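Local coordinates for crossover junction endodeoxyribonuclease Hjc (Sulfolobus solfataricus, PDB 4TKD), which resolves Holliday junctions during genetic recombination, introducing paired nicks in opposing strands of four-way DNA junctions with the help of magnesium, at residues I40-A45 and L53-S58. Numbering follows the deposited sequence.
Sequences IPDIIA and LIEMKS
Asp42, just ahead of strand 43-47, reaches across to Met56 on strand 50-58, the second strand of the hairpin. Asp42 CB lies 3.5 Å from Ile54 O, and CG faces the carboxylate of Glu55. At the tip, Asp42 OD2 takes the amide of Met56 on its anti lone pair (Met56 N to Asp42 OD2 2.7 Å). Glu55 answers from strand 50-58: CG stands anti to the backbone N (chi1 -167°) and the chain then bends at chi2 (68°), carrying OE1 to within 3.1 Å of Asp42 N, which meets it nearly along the C-O axis. The two acid planes are almost parallel, with Asp42 OD2 and Glu55 OE1 3.4 Å apart. Asp42 is the extra residue of a classic beta bulge opposite Ile54, within which Ile43 and Ile54 exchange two backbone hydrogen bonds. A water bridges Ile40 O and Glu55 OE2. Replacing Glu55 by an alanine would probably leave Asp42 N and this water without their carboxylate partner and cost a probable magnesium ligand. Pro41-Asp42 and Glu55-Met56-Lys57, with Lys57 NZ hydrogen-bonded to Met56 O (3.0 Å), supply the PD-(D/E)XK nuclease signature; Glu12 of helix 10-21 adds a third acid beside Asp42, and the three are the probable magnesium ligands.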
ATOM      1  N   ILE C  40      11.312  -0.478 -17.271  1.00 34.92           N
ATOM      2  CA  ILE C  40      10.110  -1.288 -17.143  1.00 31.75           C
ATOM      3  C   ILE C  40      10.485  -2.498 -16.316  1.00 32.00           C
ATOM      4  O   ILE C  40      11.508  -3.133 -16.606  1.00 30.81           O
ATOM      5  CB  ILE C  40       9.590  -1.677 -18.571  1.00 34.16           C
ATOM      6  CG1 ILE C  40       9.075  -0.417 -19.350  1.00 35.39           C
ATOM      7  CG2 ILE C  40       8.501  -2.767 -18.530  1.00 30.67           C
ATOM      8  CD1 ILE C  40       8.928  -0.627 -20.835  1.00 46.02           C
ATOM      9  N   PRO C  41       9.689  -2.873 -15.293  1.00 28.93           N
ATOM     10  CA  PRO C  41       9.996  -4.125 -14.550  1.00 28.56           C
ATOM     11  C   PRO C  41      10.129  -5.355 -15.471  1.00 31.68           C
ATOM     12  O   PRO C  41       9.416  -5.455 -16.479  1.00 28.72           O
ATOM     13  CB  PRO C  41       8.810  -4.256 -13.587  1.00 29.95           C
ATOM     14  CG  PRO C  41       8.266  -2.854 -13.465  1.00 32.83           C
ATOM     15  CD  PRO C  41       8.432  -2.260 -14.817  1.00 28.72           C
ATOM     16  N   ASP C  42      11.080  -6.264 -15.151  1.00 29.41           N
ATOM     17  CA  ASP C  42      11.391  -7.493 -15.904  1.00 29.50           C
ATOM     18  C   ASP C  42      10.199  -8.360 -16.139  1.00 35.30           C
ATOM     19  O   ASP C  42      10.071  -8.926 -17.223  1.00 35.55           O
ATOM     20  CB  ASP C  42      12.505  -8.320 -15.225  1.00 31.31           C
ATOM     21  CG  ASP C  42      13.836  -7.601 -15.215  1.00 42.30           C
ATOM     22  OD1 ASP C  42      14.229  -7.064 -16.273  1.00 45.68           O
ATOM     23  OD2 ASP C  42      14.484  -7.573 -14.153  1.00 40.62           O
ATOM     24  N   ILE C  43       9.330  -8.474 -15.127  1.00 31.67           N
ATOM     25  CA  ILE C  43       8.137  -9.300 -15.198  1.00 30.83           C
ATOM     26  C   ILE C  43       6.955  -8.499 -14.716  1.00 34.50           C
ATOM     27  O   ILE C  43       7.004  -7.888 -13.633  1.00 34.04           O
ATOM     28  CB  ILE C  43       8.291 -10.602 -14.364  1.00 34.39           C
ATOM     29  CG1 ILE C  43       9.495 -11.469 -14.821  1.00 34.48           C
ATOM     30  CG2 ILE C  43       6.982 -11.420 -14.361  1.00 35.71           C
ATOM     31  CD1 ILE C  43       9.935 -12.558 -13.789  1.00 36.59           C
ATOM     32  N   ILE C  44       5.888  -8.519 -15.521  1.00 29.27           N
ATOM     33  CA  ILE C  44       4.629  -7.896 -15.180  1.00 29.24           C
ATOM     34  C   ILE C  44       3.620  -9.024 -15.199  1.00 33.33           C
ATOM     35  O   ILE C  44       3.452  -9.680 -16.224  1.00 33.31           O
ATOM     36  CB  ILE C  44       4.245  -6.728 -16.126  1.00 31.16           C
ATOM     37  CG1 ILE C  44       5.240  -5.581 -15.989  1.00 31.02           C
ATOM     38  CG2 ILE C  44       2.820  -6.229 -15.841  1.00 29.47           C
ATOM     39  CD1 ILE C  44       5.288  -4.675 -17.198  1.00 34.68           C
ATOM     40  N   ALA C  45       2.998  -9.286 -14.056  1.00 29.58           N
ATOM     41  CA  ALA C  45       2.006 -10.345 -13.943  1.00 28.89           C
ATOM     42  C   ALA C  45       0.684  -9.743 -13.517  1.00 31.81           C
ATOM     43  O   ALA C  45       0.630  -8.945 -12.588  1.00 30.35           O
ATOM     44  CB  ALA C  45       2.465 -11.402 -12.955  1.00 29.56           C
ATOM     45  N   LEU C  53       4.746  -6.844 -10.032  1.00 24.81           N
ATOM     46  CA  LEU C  53       5.894  -6.378 -10.800  1.00 24.29           C
ATOM     47  C   LEU C  53       7.154  -6.951 -10.178  1.00 28.09           C
ATOM     48  O   LEU C  53       7.358  -6.803  -8.981  1.00 25.66           O
ATOM     49  CB  LEU C  53       5.941  -4.819 -10.801  1.00 23.40           C
ATOM     50  CG  LEU C  53       4.650  -4.100 -11.216  1.00 26.32           C
ATOM     51  CD1 LEU C  53       4.706  -2.649 -10.882  1.00 24.15           C
ATOM     52  CD2 LEU C  53       4.366  -4.297 -12.685  1.00 26.06           C
ATOM     53  N   ILE C  54       7.993  -7.589 -10.988  1.00 26.03           N
ATOM     54  CA  ILE C  54       9.214  -8.211 -10.477  1.00 26.23           C
ATOM     55  C   ILE C  54      10.445  -7.739 -11.233  1.00 32.69           C
ATOM     56  O   ILE C  54      10.495  -7.848 -12.456  1.00 34.33           O
ATOM     57  CB  ILE C  54       9.059  -9.776 -10.500  1.00 29.40           C
ATOM     58  CG1 ILE C  54       7.873 -10.245  -9.616  1.00 29.97           C
ATOM     59  CG2 ILE C  54      10.355 -10.477 -10.065  1.00 30.43           C
ATOM     60  CD1 ILE C  54       7.240 -11.535 -10.046  1.00 40.64           C
ATOM     61  N   GLU C  55      11.442  -7.235 -10.496  1.00 30.11           N
ATOM     62  CA  GLU C  55      12.733  -6.828 -11.038  1.00 30.95           C
ATOM     63  C   GLU C  55      13.760  -7.897 -10.647  1.00 39.18           C
ATOM     64  O   GLU C  55      13.942  -8.163  -9.456  1.00 38.31           O
ATOM     65  CB  GLU C  55      13.155  -5.425 -10.543  1.00 31.72           C
ATOM     66  CG  GLU C  55      14.329  -4.832 -11.324  1.00 35.72           C
ATOM     67  CD  GLU C  55      14.097  -4.437 -12.769  1.00 53.42           C
ATOM     68  OE1 GLU C  55      12.986  -4.657 -13.307  1.00 29.81           O
ATOM     69  OE2 GLU C  55      15.037  -3.879 -13.369  1.00 54.66           O
ATOM     70  N   MET C  56      14.370  -8.557 -11.649  1.00 39.55           N
ATOM     71  CA  MET C  56      15.346  -9.624 -11.430  1.00 41.07           C
ATOM     72  C   MET C  56      16.677  -9.029 -11.094  1.00 47.10           C
ATOM     73  O   MET C  56      17.140  -8.121 -11.801  1.00 48.45           O
ATOM     74  CB  MET C  56      15.505 -10.524 -12.664  1.00 43.95           C
ATOM     75  CG  MET C  56      14.271 -11.333 -13.051  1.00 47.92           C
ATOM     76  SD  MET C  56      13.489 -12.275 -11.706  1.00 53.13           S
ATOM     77  CE  MET C  56      14.817 -13.414 -11.246  1.00 49.42           C
ATOM     78  N   LYS C  57      17.311  -9.526 -10.034  1.00 43.32           N
ATOM     79  CA  LYS C  57      18.630  -9.049  -9.629  1.00 44.00           C
ATOM     80  C   LYS C  57      19.436 -10.157  -8.960  1.00 50.45           C
ATOM     81  O   LYS C  57      18.877 -10.943  -8.202  1.00 49.63           O
ATOM     82  CB  LYS C  57      18.524  -7.815  -8.710  1.00 45.89           C
ATOM     83  CG  LYS C  57      18.321  -6.478  -9.424  1.00 52.76           C
ATOM     84  CD  LYS C  57      19.539  -6.045 -10.233  1.00 59.13           C
ATOM     85  CE  LYS C  57      19.216  -4.942 -11.199  1.00 62.91           C
ATOM     86  NZ  LYS C  57      18.440  -5.427 -12.374  1.00 80.90           N
ATOM     87  N   SER C  58      20.748 -10.209  -9.237  1.00 49.54           N
ATOM     88  CA  SER C  58      21.653 -11.211  -8.666  1.00 50.23           C
ATOM     89  C   SER C  58      22.246 -10.801  -7.312  1.00 56.17           C
ATOM     90  O   SER C  58      22.413  -9.601  -7.046  1.00 55.16           O
ATOM     91  CB  SER C  58      22.764 -11.551  -9.655  1.00 53.41           C
ATOM     92  OG  SER C  58      23.562 -10.414  -9.938  1.00 60.45           O
TER
HETATM   93  O   HOH W   1      13.994  -3.470 -15.767  1.00 44.51           O